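PDB 3TBF: glucosamine--fructose-6-phosphate aminotransferase [isomerizing] from Francisella tularensis subsp. tularensis, which makes glucosamine 6-phosphate from fructose 6-phosphate and glutamine, its C-terminal part, with two SIS domains, probably doing the isomerisation. Local coordinates for residues E119-R122 / K123-Q127; N140-L143 / V144-D148. All coordinates share one frame; numbering follows the deposited sequence.

Contact 1. Residues E119-R122 / K123-Q127; sequences ESLR and KSKKQ
A chi1 of 84° places the OG of S124 between its own backbone N and carbonyl carbon, and from there the hydroxyl turns back along the helix to L121. L121 holds its CG on the far side from its backbone N (171°), which brings CD1 to 3.8 Å from that same OG. The hydroxyl gives its proton to the L121 carbonyl oxygen over 2.6 Å (OG to O), arriving in the carbonyl plane on a lone pair. Serine suits this place because its short side chain can bond to the carbonyl three residues back and so cover its own polarity in a buried setting. The L121 oxygen also receives a long, weak bond from the K125 N, which is divided between it and the R122 oxygen by two such weak bonds, and a type I turn runs from S124 to Q127. Just before this, K123 N reaches E119 O and S124 N reaches S120 O, each over 3.0 Å. On the outer side R122, extended from CG to NE, lays NH1 3.0 Å from OE2 of E119, a salt bridge with a bent, weak hydrogen bond, while its NH2 pairs with E146. K123 sends its long chain away to the backbone oxygen of I92 and to N97. Helix 115-124 is the crossover between parallel strands 103-109 and 129-136; L121 and S124 lie on F105, and L121 also touches S132 of strand 129-136 and L143 of helix 142-146.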
ATOM      1  N   GLU A 119       4.827 -15.851 -12.815  1.00 19.02           N
ATOM      2  CA  GLU A 119       5.455 -15.155 -13.926  1.00 20.26           C
ATOM      3  C   GLU A 119       6.489 -14.097 -13.474  1.00 19.25           C
ATOM      4  O   GLU A 119       7.401 -13.791 -14.220  1.00 18.97           O
ATOM      5  CB  GLU A 119       4.392 -14.532 -14.806  1.00 22.24           C
ATOM      6  CG  GLU A 119       3.494 -15.563 -15.483  1.00 25.62           C
ATOM      7  CD  GLU A 119       4.248 -16.379 -16.527  1.00 31.58           C
ATOM      8  OE1 GLU A 119       5.314 -15.898 -17.018  1.00 32.00           O
ATOM      9  OE2 GLU A 119       3.758 -17.506 -16.828  1.00 34.66           O
ATOM     10  N   SER A 120       6.348 -13.528 -12.269  1.00 18.39           N
ATOM     11  CA  SER A 120       7.397 -12.676 -11.701  1.00 17.41           C
ATOM     12  C   SER A 120       8.635 -13.502 -11.430  1.00 17.04           C
ATOM     13  O   SER A 120       9.750 -13.044 -11.657  1.00 17.76           O
ATOM     14  CB  SER A 120       6.948 -11.992 -10.410  1.00 17.16           C
ATOM     15  OG  SER A 120       5.923 -11.070 -10.683  1.00 18.41           O
ATOM     16  N   LEU A 121       8.469 -14.742 -10.984  1.00 16.10           N
ATOM     17  CA  LEU A 121       9.655 -15.531 -10.797  1.00 16.25           C
ATOM     18  C   LEU A 121      10.347 -15.745 -12.166  1.00 16.80           C
ATOM     19  O   LEU A 121      11.553 -15.556 -12.304  1.00 17.26           O
ATOM     20  CB  LEU A 121       9.351 -16.816 -10.045  1.00 16.17           C
ATOM     21  CG  LEU A 121      10.477 -17.860  -9.942  1.00 16.24           C
ATOM     22  CD1 LEU A 121      11.654 -17.335  -9.175  1.00 10.49           C
ATOM     23  CD2 LEU A 121       9.995 -19.195  -9.344  1.00 15.12           C
ATOM     24  N   ARG A 122       9.585 -16.071 -13.194  1.00 17.29           N
ATOM     25  CA  ARG A 122      10.188 -16.363 -14.493  1.00 18.53           C
ATOM     26  C   ARG A 122      10.924 -15.166 -15.046  1.00 19.66           C
ATOM     27  O   ARG A 122      12.006 -15.310 -15.616  1.00 20.97           O
ATOM     28  CB  ARG A 122       9.149 -16.875 -15.481  1.00 18.31           C
ATOM     29  CG  ARG A 122       8.754 -18.293 -15.119  1.00 20.16           C
ATOM     30  CD  ARG A 122       7.424 -18.687 -15.683  1.00 22.92           C
ATOM     31  NE  ARG A 122       7.151 -20.089 -15.343  1.00 26.54           N
ATOM     32  CZ  ARG A 122       6.062 -20.759 -15.719  1.00 27.62           C
ATOM     33  NH1 ARG A 122       5.128 -20.154 -16.445  1.00 29.13           N
ATOM     34  NH2 ARG A 122       5.900 -22.027 -15.367  1.00 26.88           N
ATOM     35  N   LYS A 123      10.357 -13.988 -14.849  1.00 19.83           N
ATOM     36  CA  LYS A 123      11.002 -12.773 -15.282  1.00 20.83           C
ATOM     37  C   LYS A 123      12.294 -12.535 -14.507  1.00 21.18           C
ATOM     38  O   LYS A 123      13.315 -12.158 -15.084  1.00 22.30           O
ATOM     39  CB  LYS A 123      10.011 -11.605 -15.164  1.00 20.96           C
ATOM     40  CG  LYS A 123      10.623 -10.242 -14.956  1.00 23.96           C
ATOM     41  CD  LYS A 123       9.592  -9.098 -15.050  1.00 26.72           C
ATOM     42  CE  LYS A 123      10.017  -7.923 -14.106  1.00 27.96           C
ATOM     43  NZ  LYS A 123       9.465  -6.645 -14.579  1.00 28.31           N
ATOM     44  N   SER A 124      12.274 -12.814 -13.214  1.00 21.73           N
ATOM     45  CA  SER A 124      13.435 -12.574 -12.351  1.00 21.92           C
ATOM     46  C   SER A 124      14.688 -13.320 -12.816  1.00 22.82           C
ATOM     47  O   SER A 124      15.815 -12.961 -12.482  1.00 22.03           O
ATOM     48  CB  SER A 124      13.093 -12.975 -10.912  1.00 20.38           C
ATOM     49  OG  SER A 124      13.286 -14.343 -10.742  1.00 19.17           O
ATOM     50  N   LYS A 125      14.479 -14.407 -13.532  1.00 24.81           N
ATOM     51  CA  LYS A 125      15.606 -15.246 -13.971  1.00 27.09           C
ATOM     52  C   LYS A 125      16.442 -14.620 -15.088  1.00 28.04           C
ATOM     53  O   LYS A 125      17.578 -15.000 -15.287  1.00 28.19           O
ATOM     54  CB  LYS A 125      15.115 -16.633 -14.383  1.00 27.46           C
ATOM     55  CG  LYS A 125      15.156 -17.554 -13.173  1.00 28.89           C
ATOM     56  CD  LYS A 125      14.068 -18.518 -13.193  1.00 31.47           C
ATOM     57  CE  LYS A 125      14.205 -19.457 -12.019  1.00 33.28           C
ATOM     58  NZ  LYS A 125      13.819 -20.819 -12.479  1.00 35.08           N
ATOM     59  N   LYS A 126      15.871 -13.642 -15.771  1.00 28.61           N
ATOM     60  CA  LYS A 126      16.609 -12.793 -16.682  1.00 30.39           C
ATOM     61  C   LYS A 126      17.155 -11.535 -16.011  1.00 29.45           C
ATOM     62  O   LYS A 126      17.656 -10.683 -16.707  1.00 28.85           O
ATOM     63  CB  LYS A 126      15.686 -12.306 -17.779  1.00 31.17           C
ATOM     64  CG  LYS A 126      15.101 -13.425 -18.620  1.00 36.69           C
ATOM     65  CD  LYS A 126      13.749 -13.008 -19.175  1.00 41.99           C
ATOM     66  CE  LYS A 126      13.066 -14.166 -19.884  1.00 45.76           C
ATOM     67  NZ  LYS A 126      11.811 -13.689 -20.540  1.00 48.57           N
ATOM     68  N   GLN A 127      17.061 -11.396 -14.688  1.00 28.00           N
ATOM     69  CA  GLN A 127      17.482 -10.150 -14.057  1.00 27.57           C
ATOM     70  C   GLN A 127      18.629 -10.431 -13.112  1.00 28.69           C
ATOM     71  O   GLN A 127      19.051 -11.565 -12.918  1.00 28.56           O
ATOM     72  CB  GLN A 127      16.292  -9.467 -13.360  1.00 26.33           C
ATOM     73  CG  GLN A 127      15.238  -8.942 -14.359  1.00 25.48           C
ATOM     74  CD  GLN A 127      14.032  -8.242 -13.711  1.00 23.57           C
ATOM     75  OE1 GLN A 127      13.701  -7.092 -14.058  1.00 20.84           O
ATOM     76  NE2 GLN A 127      13.359  -8.934 -12.804  1.00 19.39           N
TER

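Contact 2. Residues N140-L143 / V144-D148; sequences NSSL and VRESD
R145 folds back over the start of its own helix to meet N140, S141 and S142. R145 CB lies 3.6 Å from the O of S141, and R145 CG comes closer to the same oxygen, at 3.3 Å. R145 CD passes on to the N140 side chain, 3.5 Å from OD1 of N140. A bend at chi3 (-55°) then turns the guanidinium back: NE stays nearest to S141 O, and CZ lies over S141 C and S142 N, one face covering that peptide. At the tip, R145 NH1 makes a long, weak hydrogen bond of 3.4 Å to OD1 of N140, the amide meeting the guanidinium near its edge with the two planes 62° apart. NH2 comes alongside CA of S142. Arginine suits this exposed position because its methylene groups can cover the first turn while its charged end stays at the surface. The short helix 142-146 connects strands 129-136 and 149-152 in a beta-alpha-beta unit of the SIS domain's parallel sheet, and S141 occupies its N-cap position. The S141 hydroxyl bonds to the backbone O of V138 and also presses on CG2 of V144, whose branched side chain faces C136, A150 and M152. The first turn is tied by R145 N to S141 O at 2.9 Å and by E146 N to S142 O at 2.8 Å. S142 gives its polar end to E113. At the other end S147 curls its OG onto the L143 carbonyl oxygen, 2.6 Å away; this small hydroxyl joins the S147 N, whose own bond is weak, at one carbonyl four residues back.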
ATOM      1  N   ASN A 140       6.118 -29.741  -5.101  1.00 32.37           N
ATOM      2  CA  ASN A 140       5.840 -30.130  -6.471  1.00 34.13           C
ATOM      3  C   ASN A 140       4.791 -29.203  -7.120  1.00 32.36           C
ATOM      4  O   ASN A 140       3.764 -29.629  -7.639  1.00 33.49           O
ATOM      5  CB  ASN A 140       5.415 -31.597  -6.592  1.00 34.67           C
ATOM      6  CG  ASN A 140       5.371 -32.038  -8.045  1.00 40.67           C
ATOM      7  OD1 ASN A 140       6.277 -31.690  -8.812  1.00 46.32           O
ATOM      8  ND2 ASN A 140       4.289 -32.730  -8.457  1.00 44.53           N
ATOM      9  N   SER A 141       5.071 -27.916  -7.052  1.00 30.16           N
ATOM     10  CA  SER A 141       4.259 -26.904  -7.689  1.00 27.79           C
ATOM     11  C   SER A 141       5.247 -26.149  -8.550  1.00 25.52           C
ATOM     12  O   SER A 141       6.422 -26.295  -8.372  1.00 24.93           O
ATOM     13  CB  SER A 141       3.605 -26.010  -6.640  1.00 26.92           C
ATOM     14  OG  SER A 141       4.581 -25.464  -5.777  1.00 27.48           O
ATOM     15  N   SER A 142       4.769 -25.393  -9.512  1.00 24.53           N
ATOM     16  CA  SER A 142       5.645 -24.682 -10.423  1.00 23.32           C
ATOM     17  C   SER A 142       6.594 -23.778  -9.649  1.00 22.54           C
ATOM     18  O   SER A 142       7.783 -23.756  -9.927  1.00 22.16           O
ATOM     19  CB  SER A 142       4.826 -23.838 -11.379  1.00 23.40           C
ATOM     20  OG  SER A 142       3.861 -24.617 -12.042  1.00 22.45           O
ATOM     21  N   LEU A 143       6.067 -23.054  -8.663  1.00 21.23           N
ATOM     22  CA  LEU A 143       6.893 -22.178  -7.855  1.00 21.37           C
ATOM     23  C   LEU A 143       8.018 -22.898  -7.105  1.00 21.14           C
ATOM     24  O   LEU A 143       9.140 -22.396  -7.051  1.00 22.44           O
ATOM     25  CB  LEU A 143       6.043 -21.399  -6.866  1.00 20.51           C
ATOM     26  CG  LEU A 143       5.400 -20.114  -7.385  1.00 23.19           C
ATOM     27  CD1 LEU A 143       4.556 -19.540  -6.244  1.00 23.97           C
ATOM     28  CD2 LEU A 143       6.391 -19.077  -7.910  1.00 20.00           C
ATOM     29  N   VAL A 144       7.711 -24.043  -6.506  1.00 20.57           N
ATOM     30  CA  VAL A 144       8.734 -24.855  -5.864  1.00 20.50           C
ATOM     31  C   VAL A 144       9.742 -25.409  -6.877  1.00 20.09           C
ATOM     32  O   VAL A 144      10.938 -25.314  -6.677  1.00 20.74           O
ATOM     33  CB  VAL A 144       8.105 -25.983  -5.065  1.00 20.85           C
ATOM     34  CG1 VAL A 144       9.186 -26.956  -4.557  1.00 21.75           C
ATOM     35  CG2 VAL A 144       7.204 -25.419  -3.925  1.00 18.18           C
ATOM     36  N   ARG A 145       9.274 -25.937  -7.985  1.00 19.29           N
ATOM     37  CA  ARG A 145      10.200 -26.487  -8.981  1.00 20.39           C
ATOM     38  C   ARG A 145      11.113 -25.421  -9.586  1.00 19.30           C
ATOM     39  O   ARG A 145      12.288 -25.625  -9.809  1.00 17.91           O
ATOM     40  CB  ARG A 145       9.447 -27.234 -10.086  1.00 20.25           C
ATOM     41  CG  ARG A 145       8.665 -28.450  -9.558  1.00 22.17           C
ATOM     42  CD  ARG A 145       8.054 -29.278 -10.710  1.00 22.02           C
ATOM     43  NE  ARG A 145       7.216 -28.456 -11.576  1.00 21.61           N
ATOM     44  CZ  ARG A 145       5.897 -28.378 -11.533  1.00 22.99           C
ATOM     45  NH1 ARG A 145       5.200 -29.072 -10.657  1.00 24.92           N
ATOM     46  NH2 ARG A 145       5.271 -27.594 -12.398  1.00 26.42           N
ATOM     47  N   GLU A 146      10.566 -24.249  -9.816  1.00 20.18           N
ATOM     48  CA  GLU A 146      11.314 -23.263 -10.529  1.00 20.92           C
ATOM     49  C   GLU A 146      12.138 -22.379  -9.636  1.00 21.33           C
ATOM     50  O   GLU A 146      12.929 -21.612 -10.162  1.00 22.31           O
ATOM     51  CB  GLU A 146      10.405 -22.479 -11.404  1.00 20.70           C
ATOM     52  CG  GLU A 146       9.792 -23.361 -12.460  1.00 21.66           C
ATOM     53  CD  GLU A 146       8.830 -22.594 -13.343  1.00 24.50           C
ATOM     54  OE1 GLU A 146       9.168 -21.450 -13.735  1.00 28.89           O
ATOM     55  OE2 GLU A 146       7.736 -23.133 -13.662  1.00 25.15           O
ATOM     56  N   SER A 147      12.008 -22.498  -8.315  1.00 20.74           N
ATOM     57  CA  SER A 147      12.828 -21.702  -7.418  1.00 21.87           C
ATOM     58  C   SER A 147      14.111 -22.450  -7.046  1.00 23.44           C
ATOM     59  O   SER A 147      14.167 -23.660  -7.123  1.00 22.83           O
ATOM     60  CB  SER A 147      12.043 -21.346  -6.144  1.00 21.44           C
ATOM     61  OG  SER A 147      10.889 -20.606  -6.484  1.00 20.90           O
ATOM     62  N   ASP A 148      15.137 -21.729  -6.612  1.00 24.82           N
ATOM     63  CA  ASP A 148      16.342 -22.386  -6.132  1.00 26.07           C
ATOM     64  C   ASP A 148      16.110 -23.122  -4.835  1.00 26.49           C
ATOM     65  O   ASP A 148      16.673 -24.174  -4.622  1.00 27.92           O
ATOM     66  CB  ASP A 148      17.448 -21.379  -5.895  1.00 26.98           C
ATOM     67  CG  ASP A 148      17.868 -20.684  -7.155  1.00 28.78           C
ATOM     68  OD1 ASP A 148      17.725 -21.297  -8.234  1.00 33.40           O
ATOM     69  OD2 ASP A 148      18.356 -19.554  -7.055  1.00 30.45           O
TER

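Contacts 1 and 2 follow each other along the chain, their centres 13 Å apart, and belong to consecutive beta-alpha-beta units of the first SIS domain. Their helices touch directly. E146 of contact 2 is gripped twice by contact 1: its OE2 forms a salt bridge with R122 NH2 at 2.7 Å, and its backbone O lies 2.6 Å from K125 NZ, a probable hydrogen bond. Beside these polar links, L121 CD2 packs 3.3 Å from S147 OG. Each contact has a serine, S124 or S147, whose hydroxyl bonds a carbonyl three or four residues back.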